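Protein GLB-12 (Caenorhabditis elegans, PDB 4BJA) binds heme b as a globin that probably acts in redox signalling needed for reproduction in the worm, and may also bind oxygen. Local coordinates at residues A[25-30]-A[200-205]; A[97-102]-A[117-122]; A[64-69]-A[140-145]. The protein carries 1 engineered substitution. One frame throughout, in Å; residues are numbered along the deposited sequence. Where two conformers were deposited one is given.

Starting at the N terminus, the chain lays down 25-30, and contact 1 closes the widest loop by setting this short turn of helix against 200-205, deep in the last helix, 185-214. Within that span lies contact 3, where the end of helix 50-65 and the turn after it meet the lead-in to helix 144-160. Contact 2 is innermost, pairing 97-102 on helix 87-108 with 117-122 on helix 113-126. The three therefore nest without crossing. Contacts 1 and 2 share polar and packing links through Gln-202, Pro-27, Trp-117 and Arg-121; contacts 1 and 3 meet through Thr-204 and Asn-143. Contacts 2 and 3 do not touch, yet all three reach the heme.

Contact 1: A[25-30]-A[200-205]. With HEM (protoporphyrin IX containing Fe), chain B.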
# COMPACT_ATOMS: atom_id res chain seq x y z
N GLU A 25 1.54 -7.07 5.99
CA GLU A 25 1.05 -5.78 5.49
C GLU A 25 1.11 -5.72 3.97
O GLU A 25 0.86 -4.69 3.38
CB GLU A 25 1.84 -4.62 6.10
CG GLU A 25 1.69 -4.56 7.61
CD GLU A 25 2.79 -5.30 8.38
OE1 GLU A 25 3.47 -6.13 7.83
OE2 GLU A 25 2.96 -5.03 9.57
N ASN A 26 1.41 -6.85 3.36
CA ASN A 26 1.57 -6.92 1.87
C ASN A 26 0.28 -6.42 1.18
O ASN A 26 -0.76 -7.01 1.37
CB ASN A 26 1.74 -8.43 1.56
CG ASN A 26 1.98 -8.74 0.12
OD1 ASN A 26 1.55 -8.02 -0.80
ND2 ASN A 26 2.63 -9.87 -0.10
N PRO A 27 0.35 -5.35 0.37
CA PRO A 27 -0.91 -4.77 -0.13
C PRO A 27 -1.57 -5.66 -1.16
O PRO A 27 -2.74 -5.53 -1.39
CB PRO A 27 -0.48 -3.43 -0.75
CG PRO A 27 0.98 -3.67 -1.14
CD PRO A 27 1.52 -4.54 0.01
N PHE A 28 -0.81 -6.59 -1.75
CA PHE A 28 -1.42 -7.52 -2.68
C PHE A 28 -2.26 -8.53 -1.95
O PHE A 28 -3.14 -9.16 -2.53
CB PHE A 28 -0.35 -8.21 -3.56
CG PHE A 28 0.33 -7.29 -4.49
CD1 PHE A 28 -0.33 -6.92 -5.66
CD2 PHE A 28 1.57 -6.74 -4.18
CE1 PHE A 28 0.28 -6.00 -6.53
CE2 PHE A 28 2.19 -5.83 -5.04
CZ PHE A 28 1.52 -5.47 -6.23
N ASP A 29 -1.98 -8.75 -0.67
CA ASP A 29 -2.87 -9.59 0.10
C ASP A 29 -4.03 -8.80 0.65
O ASP A 29 -5.09 -9.37 0.87
CB ASP A 29 -2.10 -10.32 1.21
CG ASP A 29 -2.94 -11.39 1.90
OD1 ASP A 29 -3.87 -11.97 1.28
OD2 ASP A 29 -2.70 -11.64 3.10
N LEU A 30 -3.85 -7.50 0.89
CA LEU A 30 -4.92 -6.67 1.46
C LEU A 30 -5.95 -6.17 0.45
O LEU A 30 -7.16 -6.13 0.73
CB LEU A 30 -4.31 -5.49 2.21
CG LEU A 30 -3.31 -5.89 3.30
CD1 LEU A 30 -2.80 -4.62 3.97
CD2 LEU A 30 -3.93 -6.85 4.34
N ILE A 200 1.33 0.27 -9.27
CA ILE A 200 1.82 1.66 -9.31
C ILE A 200 2.32 2.11 -7.94
O ILE A 200 3.41 2.65 -7.83
CB ILE A 200 0.71 2.64 -9.73
CG1 ILE A 200 0.32 2.37 -11.18
CG2 ILE A 200 1.25 4.10 -9.62
CD1 ILE A 200 -1.01 3.10 -11.62
N SER A 201 1.52 1.89 -6.89
CA SER A 201 1.92 2.43 -5.59
C SER A 201 3.23 1.78 -5.10
O SER A 201 4.09 2.47 -4.57
CB SER A 201 0.81 2.27 -4.58
OG SER A 201 0.68 0.93 -4.25
N GLN A 202 3.37 0.46 -5.30
CA GLN A 202 4.57 -0.21 -4.77
C GLN A 202 5.81 0.08 -5.59
O GLN A 202 6.91 0.21 -5.04
CB GLN A 202 4.31 -1.71 -4.64
CG GLN A 202 3.18 -1.95 -3.63
CD GLN A 202 3.51 -1.29 -2.28
OE1 GLN A 202 4.45 -1.69 -1.61
NE2 GLN A 202 2.76 -0.22 -1.93
N MET A 203 5.64 0.23 -6.92
CA MET A 203 6.81 0.65 -7.69
C MET A 203 7.18 2.08 -7.37
O MET A 203 8.36 2.38 -7.25
CB MET A 203 6.59 0.47 -9.18
CG MET A 203 6.55 -0.98 -9.57
SD MET A 203 6.21 -1.10 -11.31
CE MET A 203 7.80 -0.63 -11.96
N THR A 204 6.18 2.94 -7.18
CA THR A 204 6.46 4.31 -6.86
C THR A 204 7.20 4.43 -5.52
O THR A 204 8.19 5.17 -5.41
CB THR A 204 5.15 5.12 -6.84
OG1 THR A 204 4.60 5.12 -8.16
CG2 THR A 204 5.38 6.55 -6.33
N ASP A 205 6.71 3.70 -4.51
CA ASP A 205 7.27 3.83 -3.17
C ASP A 205 8.67 3.24 -3.09
O ASP A 205 9.55 3.86 -2.49
CB ASP A 205 6.33 3.23 -2.12
CG ASP A 205 5.17 4.16 -1.76
OD1 ASP A 205 5.11 5.32 -2.24
OD2 ASP A 205 4.31 3.75 -0.95
CHA HEM B . 13.66 -2.25 -17.30
CHB HEM B . 9.12 -3.20 -15.94
CHC HEM B . 8.02 1.47 -16.31
CHD HEM B . 12.28 2.27 -18.40
C1A HEM B . 12.55 -2.88 -16.85
C2A HEM B . 12.48 -4.27 -16.44
C3A HEM B . 11.21 -4.50 -16.07
C4A HEM B . 10.45 -3.28 -16.25
CMA HEM B . 10.57 -5.82 -15.56
CAA HEM B . 13.70 -5.25 -16.42
CBA HEM B . 14.00 -5.74 -14.99
CGA HEM B . 14.36 -4.56 -14.20
O1A HEM B . 15.21 -3.76 -14.67
O2A HEM B . 13.74 -4.43 -13.11
C1B HEM B . 8.48 -2.00 -15.87
C2B HEM B . 7.15 -1.79 -15.31
C3B HEM B . 6.86 -0.52 -15.40
C4B HEM B . 7.97 0.14 -16.04
CMB HEM B . 6.28 -2.89 -14.69
CAB HEM B . 5.55 0.12 -14.87
CBB HEM B . 5.16 1.27 -15.36
C1C HEM B . 9.08 2.09 -16.89
C2C HEM B . 9.14 3.49 -17.22
C3C HEM B . 10.31 3.72 -17.78
C4C HEM B . 11.03 2.47 -17.87
CMC HEM B . 8.02 4.52 -16.90
CAC HEM B . 10.78 5.10 -18.29
CBC HEM B . 12.08 5.31 -18.35
C1D HEM B . 13.00 1.12 -18.37
C2D HEM B . 14.23 0.91 -19.06
C3D HEM B . 14.66 -0.48 -18.71
C4D HEM B . 13.64 -0.99 -17.83
CMD HEM B . 15.00 1.88 -19.98
CAD HEM B . 15.90 -1.23 -19.22
CBD HEM B . 15.42 -2.18 -20.32
CGD HEM B . 14.95 -1.50 -21.60
O1D HEM B . 15.32 -0.35 -21.91
O2D HEM B . 14.19 -2.15 -22.34
NA HEM B . 11.29 -2.29 -16.74
NB HEM B . 8.98 -0.78 -16.33
NC HEM B . 10.25 1.51 -17.31
ND HEM B . 12.66 -0.03 -17.65
FE HEM B . 10.81 -0.42 -17.03
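Pro-27 rests on the side-chain amide of Gln-202, the two coming from opposite directions. Pro-27 CG sits over the face of the amide near CD, 3.7 Å from Gln-202 CD and equally distant, at 4.0 Å, from Gln-202 OE1 and NE2. Beside it, Phe-28 CE2 approaches Gln-202 CG at 4.2 Å. This packing is the whole of the direct contact; no hydrogen bond crosses it.

The polar bonds hold each side in shape. Bending of the glutamine chain at chi2 (-55°) swings its amide round the flank of the helix toward Ser-201, where Gln-202 NE2 makes a weak but fairly straight bond to Ser-201 OG (3.3 Å, 164°). The stronger anchorage is at OE1, which accepts from both Arg-121 NH1 and Trp-117 NE1 and so fixes the rotation of the amide beneath the proline. Opposite, Asn-26 is the N-cap of helix 27-30: its OD1 accepts from Phe-28 N at 2.9 Å, starting the turn that presents Pro-27 and Phe-28. Farther along, Thr-204 OG1 binds Ile-200 O at 2.8 Å from the face of the carbonyl plane opposite to that used by Thr-204 N.

The far flank of 200-205 meets the heme through Met-203, at least in one of its two modelled conformers. Asp-205 OD1 bonds to Trp-19 NE1 of the second subunit, which places this region at the dimer interface. The long C-terminal helix, heme-facing on one flank and covered by an N-terminal segment on another, matches the H helix of the globin fold.

Contact 2: A[97-102]-A[117-122]. With HEM (protoporphyrin IX containing Fe), chain B; SO4 (sulfate ion), chain C.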
# COMPACT_ATOMS: atom_id res chain seq x y z
N TYR A 97 5.94 -7.61 -20.26
CA TYR A 97 5.13 -8.81 -20.42
C TYR A 97 5.55 -9.93 -19.42
O TYR A 97 4.69 -10.52 -18.74
CB TYR A 97 5.19 -9.32 -21.87
CG TYR A 97 4.76 -10.75 -21.96
CD1 TYR A 97 3.40 -11.10 -21.88
CD2 TYR A 97 5.71 -11.78 -22.05
CE1 TYR A 97 3.00 -12.46 -21.88
CE2 TYR A 97 5.30 -13.12 -22.07
CZ TYR A 97 3.96 -13.44 -21.98
OH TYR A 97 3.55 -14.76 -21.99
N GLU A 98 6.86 -10.19 -19.32
CA GLU A 98 7.36 -11.26 -18.41
C GLU A 98 7.03 -10.93 -16.96
O GLU A 98 6.69 -11.82 -16.17
CB GLU A 98 8.86 -11.47 -18.55
CG GLU A 98 9.28 -12.05 -19.91
CD GLU A 98 10.79 -12.06 -20.11
OE1 GLU A 98 11.50 -11.18 -19.55
OE2 GLU A 98 11.27 -12.93 -20.87
N PHE A 99 7.14 -9.66 -16.61
CA PHE A 99 6.82 -9.19 -15.24
C PHE A 99 5.35 -9.45 -14.94
O PHE A 99 5.04 -9.93 -13.84
CB PHE A 99 7.16 -7.70 -15.17
CG PHE A 99 6.62 -6.98 -13.97
CD1 PHE A 99 5.35 -6.38 -13.99
CD2 PHE A 99 7.44 -6.79 -12.85
CE1 PHE A 99 4.89 -5.66 -12.89
CE2 PHE A 99 6.99 -6.04 -11.77
CZ PHE A 99 5.71 -5.49 -11.77
N MET A 100 4.45 -9.11 -15.87
CA MET A 100 3.02 -9.37 -15.65
C MET A 100 2.68 -10.87 -15.63
O MET A 100 1.82 -11.30 -14.88
CB MET A 100 2.18 -8.62 -16.71
CG MET A 100 2.26 -7.10 -16.51
SD MET A 100 1.47 -6.62 -14.96
CE MET A 100 0.21 -7.91 -15.00
N GLU A 101 3.36 -11.64 -16.47
CA GLU A 101 3.17 -13.09 -16.54
C GLU A 101 3.53 -13.69 -15.17
O GLU A 101 2.80 -14.48 -14.59
CB GLU A 101 4.09 -13.68 -17.61
CG GLU A 101 4.14 -15.21 -17.62
CD GLU A 101 2.79 -15.91 -17.87
OE1 GLU A 101 1.76 -15.30 -18.28
OE2 GLU A 101 2.77 -17.15 -17.69
N GLN A 102 4.68 -13.30 -14.67
CA GLN A 102 5.19 -13.88 -13.41
C GLN A 102 4.33 -13.41 -12.25
O GLN A 102 3.98 -14.20 -11.33
CB GLN A 102 6.57 -13.32 -13.13
CG GLN A 102 7.73 -13.73 -13.96
CD GLN A 102 8.97 -12.98 -13.43
OE1 GLN A 102 9.37 -11.93 -13.97
NE2 GLN A 102 9.49 -13.45 -12.31
N TRP A 117 5.05 -9.49 -4.09
CA TRP A 117 5.40 -8.17 -3.54
C TRP A 117 6.88 -7.87 -3.74
O TRP A 117 7.28 -6.74 -4.12
CB TRP A 117 4.96 -8.13 -2.07
CG TRP A 117 4.97 -6.78 -1.45
CD1 TRP A 117 4.86 -5.53 -2.07
CD2 TRP A 117 5.01 -6.52 -0.05
NE1 TRP A 117 4.86 -4.54 -1.11
CE2 TRP A 117 4.97 -5.12 0.13
CE3 TRP A 117 5.10 -7.36 1.08
CZ2 TRP A 117 4.99 -4.52 1.41
CZ3 TRP A 117 5.13 -6.75 2.36
CH2 TRP A 117 5.07 -5.36 2.50
N GLN A 118 7.73 -8.87 -3.49
CA GLN A 118 9.17 -8.67 -3.66
C GLN A 118 9.53 -8.28 -5.11
O GLN A 118 10.39 -7.42 -5.33
CB GLN A 118 9.95 -9.93 -3.31
CG GLN A 118 10.03 -10.20 -1.78
CD GLN A 118 10.62 -11.58 -1.49
OE1 GLN A 118 10.63 -12.46 -2.36
NE2 GLN A 118 11.10 -11.77 -0.28
N LEU A 119 8.90 -8.95 -6.07
CA LEU A 119 9.10 -8.67 -7.51
C LEU A 119 8.77 -7.21 -7.80
O LEU A 119 9.55 -6.49 -8.46
CB LEU A 119 8.27 -9.62 -8.38
CG LEU A 119 8.29 -9.29 -9.90
CD1 LEU A 119 9.69 -9.37 -10.50
CD2 LEU A 119 7.36 -10.21 -10.67
N VAL A 120 7.64 -6.76 -7.29
CA VAL A 120 7.23 -5.38 -7.63
C VAL A 120 8.17 -4.35 -7.00
O VAL A 120 8.63 -3.41 -7.66
CB VAL A 120 5.78 -5.13 -7.21
CG1 VAL A 120 5.39 -3.67 -7.46
CG2 VAL A 120 4.82 -6.09 -7.92
N ARG A 121 8.55 -4.54 -5.73
CA ARG A 121 9.43 -3.59 -5.10
C ARG A 121 10.85 -3.64 -5.71
O ARG A 121 11.47 -2.60 -5.86
CB ARG A 121 9.40 -3.78 -3.58
CG ARG A 121 8.01 -3.41 -3.04
CD ARG A 121 7.96 -3.11 -1.59
NE ARG A 121 8.76 -1.97 -1.18
CZ ARG A 121 8.29 -0.78 -0.78
NH1 ARG A 121 6.99 -0.47 -0.81
NH2 ARG A 121 9.15 0.12 -0.36
N LYS A 122 11.33 -4.81 -6.09
CA LYS A 122 12.66 -4.96 -6.68
C LYS A 122 12.70 -4.24 -8.01
O LYS A 122 13.72 -3.63 -8.39
CB LYS A 122 13.02 -6.45 -6.91
CG LYS A 122 14.39 -6.59 -7.56
CD LYS A 122 14.87 -8.02 -7.62
CE LYS A 122 16.32 -8.07 -8.23
NZ LYS A 122 16.88 -9.43 -8.21
CHA HEM B . 13.66 -2.25 -17.30
CHB HEM B . 9.12 -3.20 -15.94
CHC HEM B . 8.02 1.47 -16.31
CHD HEM B . 12.28 2.27 -18.40
C1A HEM B . 12.55 -2.88 -16.85
C2A HEM B . 12.48 -4.27 -16.44
C3A HEM B . 11.21 -4.50 -16.07
C4A HEM B . 10.45 -3.28 -16.25
CMA HEM B . 10.57 -5.82 -15.56
CAA HEM B . 13.70 -5.25 -16.42
CBA HEM B . 14.00 -5.74 -14.99
CGA HEM B . 14.36 -4.56 -14.20
O1A HEM B . 15.21 -3.76 -14.67
O2A HEM B . 13.74 -4.43 -13.11
C1B HEM B . 8.48 -2.00 -15.87
C2B HEM B . 7.15 -1.79 -15.31
C3B HEM B . 6.86 -0.52 -15.40
C4B HEM B . 7.97 0.14 -16.04
CMB HEM B . 6.28 -2.89 -14.69
CAB HEM B . 5.55 0.12 -14.87
CBB HEM B . 5.16 1.27 -15.36
C1C HEM B . 9.08 2.09 -16.89
C2C HEM B . 9.14 3.49 -17.22
C3C HEM B . 10.31 3.72 -17.78
C4C HEM B . 11.03 2.47 -17.87
CMC HEM B . 8.02 4.52 -16.90
CAC HEM B . 10.78 5.10 -18.29
CBC HEM B . 12.08 5.31 -18.35
C1D HEM B . 13.00 1.12 -18.37
C2D HEM B . 14.23 0.91 -19.06
C3D HEM B . 14.66 -0.48 -18.71
C4D HEM B . 13.64 -0.99 -17.83
CMD HEM B . 15.00 1.88 -19.98
CAD HEM B . 15.90 -1.23 -19.22
CBD HEM B . 15.42 -2.18 -20.32
CGD HEM B . 14.95 -1.50 -21.60
O1D HEM B . 15.32 -0.35 -21.91
O2D HEM B . 14.19 -2.15 -22.34
NA HEM B . 11.29 -2.29 -16.74
NB HEM B . 8.98 -0.78 -16.33
NC HEM B . 10.25 1.51 -17.31
ND HEM B . 12.66 -0.03 -17.65
FE HEM B . 10.81 -0.42 -17.03
S SO4 C . 12.02 -2.02 -0.16
O1 SO4 C . 11.68 -0.77 0.53
O2 SO4 C . 11.82 -1.77 -1.58
O3 SO4 C . 13.39 -2.38 0.12
O4 SO4 C . 11.14 -3.13 0.27
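The segments 97-102 and 117-122 run roughly antiparallel, their axes at 157° and 11.0 Å from each other at closest approach, and the CA atoms of Phe-99 and Leu-119 are 8.1 Å apart. Phe-99 bridges much of the gap: with CG anti to the backbone N (chi1 167°), its ring reaches toward 117-122. Leu-119 comes at that ring obliquely, its CG 4.0 Å from Phe-99 CD2, while Leu-119 CD2 touches Phe-99 O and packs on Gln-102 CB. The Val-120 and Phe-99 side chains cross at about a right angle, and Val-120 CG2 is 4.0 Å from Phe-99 CZ. A heme methyl covers one ring face toward the rim, Phe-99 CE1 lying 3.6 Å from HEM CMB.

On another flank of helix 113-126, Arg-121 offers an edge of its guanidinium to a sulfate, probably from the crystallisation liquor. Arg-121 NH2 bonds to sulfate O1 at 2.8 Å and Arg-121 NE to sulfate O2 at 3.1 Å; Arg-125 NH1 also binds the ion.

With no hydrogen bond between them, the two segments are held by apolar contact. The Phe-99 ring serves both this packing and the pocket of the heme, whose iron is bound axially by His-92 and His-127.

Contact 3: A[64-69]-A[140-145]; sequences DIEPDL and MEKNYF. With HEM (protoporphyrin IX containing Fe), chain B.
Glu-66 and Lys-142 come from opposite directions but form no salt bridge. The carboxylate is close to the aliphatic end of the lysine, Glu-66 OE2 lying 3.1 Å from Lys-142 CE, whereas Glu-66 OE2 and Lys-142 NZ are 4.4 Å apart. The last bend of the lysine chain, chi4 53°, turns the ammonium aside. Any attraction between the charges is thus probably weaker than a direct ion pair would give.

Tyr-144 supplies the water-mediated link. Its ring stands almost perpendicular to the Glu-66 carboxylate, the planes 87° apart, and Tyr-144 CE1 is 3.8 Å from Glu-66 OE2. The hydroxyl, Tyr-144 OH, donates to a water at 2.8 Å that lies in the plane of the ring. That water in turn donates to Asp-68 OD2 at 2.6 Å; its approach to Glu-66 OE2 is too short to be taken at face value. Glu-66 and Asp-68 belong to a type I turn from Glu-66 to Leu-69, closed by Leu-69 N to Glu-66 O, which brings both carboxylates near this water.

Packing joins both segments to the heme. Leu-69 CD2 is 4.2 Å from Tyr-144 CD1 and 3.9 Å from HEM CAC, so one leucine methyl touches both the tyrosine ring and a heme vinyl group. From the other segment Tyr-144 O comes within 3.5 Å of HEM CMC, and Phe-145 turns a ring edge to HEM CHC.

Asn-143 caps helix 144-160, its OD1 accepting from Glu-146 N and weakly from Phe-145 N. Phe-132 of helix 131-136 meets the Tyr-144 ring edge-to-face, and Phe-145 packs on Met-203 of helix 185-214. The turn that follows helix 50-65 thus meets the lead-in and first turn of helix 144-160 at the heme rim.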
# COMPACT_ATOMS: atom_id res chain seq x y z
N ASP A 64 1.51 8.34 -28.66
CA ASP A 64 0.31 9.18 -28.49
C ASP A 64 0.23 9.86 -27.15
O ASP A 64 -0.30 10.95 -27.03
CB ASP A 64 -0.97 8.35 -28.75
CG ASP A 64 -0.94 7.63 -30.08
OD1 ASP A 64 -0.65 8.26 -31.12
OD2 ASP A 64 -1.28 6.44 -30.11
N ILE A 65 0.74 9.23 -26.09
CA ILE A 65 0.42 9.71 -24.77
C ILE A 65 1.58 10.42 -24.13
O ILE A 65 1.42 11.53 -23.63
CB ILE A 65 -0.06 8.53 -23.85
CG1 ILE A 65 -1.20 7.73 -24.51
CG2 ILE A 65 -0.44 9.09 -22.48
CD1 ILE A 65 -2.50 8.52 -24.73
N GLU A 66 2.77 9.81 -24.13
CA GLU A 66 3.91 10.39 -23.45
C GLU A 66 5.12 10.29 -24.39
O GLU A 66 5.98 9.42 -24.23
CB GLU A 66 4.14 9.63 -22.10
CG GLU A 66 5.09 10.30 -21.13
CD GLU A 66 4.57 11.61 -20.54
OE1 GLU A 66 3.35 11.71 -20.25
OE2 GLU A 66 5.40 12.53 -20.39
N PRO A 67 5.17 11.16 -25.39
CA PRO A 67 6.25 11.04 -26.39
C PRO A 67 7.66 11.35 -25.88
O PRO A 67 8.62 10.97 -26.57
CB PRO A 67 5.80 11.99 -27.52
CG PRO A 67 4.87 12.98 -26.78
CD PRO A 67 4.15 12.15 -25.78
N ASP A 68 7.79 11.98 -24.70
CA ASP A 68 9.09 12.11 -24.02
C ASP A 68 9.80 10.75 -23.86
O ASP A 68 11.04 10.68 -23.79
CB ASP A 68 8.95 12.73 -22.63
CG ASP A 68 9.14 14.23 -22.62
OD1 ASP A 68 9.35 14.82 -23.69
OD2 ASP A 68 9.09 14.83 -21.50
N LEU A 69 9.00 9.67 -23.82
CA LEU A 69 9.54 8.32 -23.63
C LEU A 69 10.17 7.73 -24.87
O LEU A 69 10.87 6.73 -24.81
CB LEU A 69 8.47 7.36 -23.05
CG LEU A 69 8.04 7.75 -21.62
CD1 LEU A 69 6.96 6.77 -21.13
CD2 LEU A 69 9.23 7.79 -20.62
N MET A 140 4.92 15.02 -7.53
CA MET A 140 4.30 16.36 -7.56
C MET A 140 3.85 16.75 -8.99
O MET A 140 2.98 17.61 -9.16
CB MET A 140 5.22 17.39 -6.89
CG MET A 140 5.25 17.33 -5.38
SD MET A 140 3.59 17.26 -4.66
CE MET A 140 2.96 18.93 -4.91
N GLU A 141 4.44 16.09 -9.98
CA GLU A 141 4.42 16.52 -11.37
C GLU A 141 4.14 15.43 -12.43
O GLU A 141 3.10 15.45 -13.06
CB GLU A 141 5.77 17.14 -11.71
CG GLU A 141 5.96 17.65 -13.12
CD GLU A 141 7.17 18.60 -13.22
OE1 GLU A 141 7.83 18.85 -12.18
OE2 GLU A 141 7.44 19.09 -14.34
N LYS A 142 5.09 14.52 -12.64
CA LYS A 142 4.82 13.32 -13.43
C LYS A 142 5.31 12.09 -12.71
O LYS A 142 6.50 11.97 -12.41
CB LYS A 142 5.45 13.37 -14.83
CG LYS A 142 4.68 14.31 -15.83
CD LYS A 142 5.34 14.27 -17.21
CE LYS A 142 4.36 14.64 -18.34
NZ LYS A 142 3.69 15.93 -18.09
N ASN A 143 4.39 11.17 -12.49
CA ASN A 143 4.79 9.83 -12.03
C ASN A 143 4.72 8.89 -13.24
O ASN A 143 3.65 8.56 -13.70
CB ASN A 143 3.81 9.38 -10.93
CG ASN A 143 4.09 7.99 -10.44
OD1 ASN A 143 4.70 7.18 -11.14
ND2 ASN A 143 3.68 7.72 -9.20
N TYR A 144 5.88 8.52 -13.80
CA TYR A 144 5.92 7.76 -15.05
C TYR A 144 5.40 6.33 -14.88
O TYR A 144 4.92 5.76 -15.84
CB TYR A 144 7.34 7.79 -15.68
CG TYR A 144 7.71 9.17 -16.15
CD1 TYR A 144 7.33 9.62 -17.41
CD2 TYR A 144 8.40 10.04 -15.30
CE1 TYR A 144 7.67 10.90 -17.83
CE2 TYR A 144 8.71 11.33 -15.71
CZ TYR A 144 8.34 11.74 -16.95
OH TYR A 144 8.67 13.02 -17.35
N PHE A 145 5.48 5.74 -13.68
CA PHE A 145 4.89 4.44 -13.50
C PHE A 145 3.38 4.55 -13.60
O PHE A 145 2.72 3.69 -14.20
CB PHE A 145 5.26 3.88 -12.12
CG PHE A 145 6.75 3.78 -11.91
CD1 PHE A 145 7.55 3.12 -12.86
CD2 PHE A 145 7.35 4.42 -10.82
CE1 PHE A 145 8.94 3.05 -12.66
CE2 PHE A 145 8.72 4.35 -10.63
CZ PHE A 145 9.51 3.67 -11.55
CHA HEM B . 13.66 -2.25 -17.30
CHB HEM B . 9.12 -3.20 -15.94
CHC HEM B . 8.02 1.47 -16.31
CHD HEM B . 12.28 2.27 -18.40
C1A HEM B . 12.55 -2.88 -16.85
C2A HEM B . 12.48 -4.27 -16.44
C3A HEM B . 11.21 -4.50 -16.07
C4A HEM B . 10.45 -3.28 -16.25
CMA HEM B . 10.57 -5.82 -15.56
CAA HEM B . 13.70 -5.25 -16.42
CBA HEM B . 14.00 -5.74 -14.99
CGA HEM B . 14.36 -4.56 -14.20
O1A HEM B . 15.21 -3.76 -14.67
O2A HEM B . 13.74 -4.43 -13.11
C1B HEM B . 8.48 -2.00 -15.87
C2B HEM B . 7.15 -1.79 -15.31
C3B HEM B . 6.86 -0.52 -15.40
C4B HEM B . 7.97 0.14 -16.04
CMB HEM B . 6.28 -2.89 -14.69
CAB HEM B . 5.55 0.12 -14.87
CBB HEM B . 5.16 1.27 -15.36
C1C HEM B . 9.08 2.09 -16.89
C2C HEM B . 9.14 3.49 -17.22
C3C HEM B . 10.31 3.72 -17.78
C4C HEM B . 11.03 2.47 -17.87
CMC HEM B . 8.02 4.52 -16.90
CAC HEM B . 10.78 5.10 -18.29
CBC HEM B . 12.08 5.31 -18.35
C1D HEM B . 13.00 1.12 -18.37
C2D HEM B . 14.23 0.91 -19.06
C3D HEM B . 14.66 -0.48 -18.71
C4D HEM B . 13.64 -0.99 -17.83
CMD HEM B . 15.00 1.88 -19.98
CAD HEM B . 15.90 -1.23 -19.22
CBD HEM B . 15.42 -2.18 -20.32
CGD HEM B . 14.95 -1.50 -21.60
O1D HEM B . 15.32 -0.35 -21.91
O2D HEM B . 14.19 -2.15 -22.34
NA HEM B . 11.29 -2.29 -16.74
NB HEM B . 8.98 -0.78 -16.33
NC HEM B . 10.25 1.51 -17.31
ND HEM B . 12.66 -0.03 -17.65
FE HEM B . 10.81 -0.42 -17.03
O HOH W 1 7.48 13.64 -19.85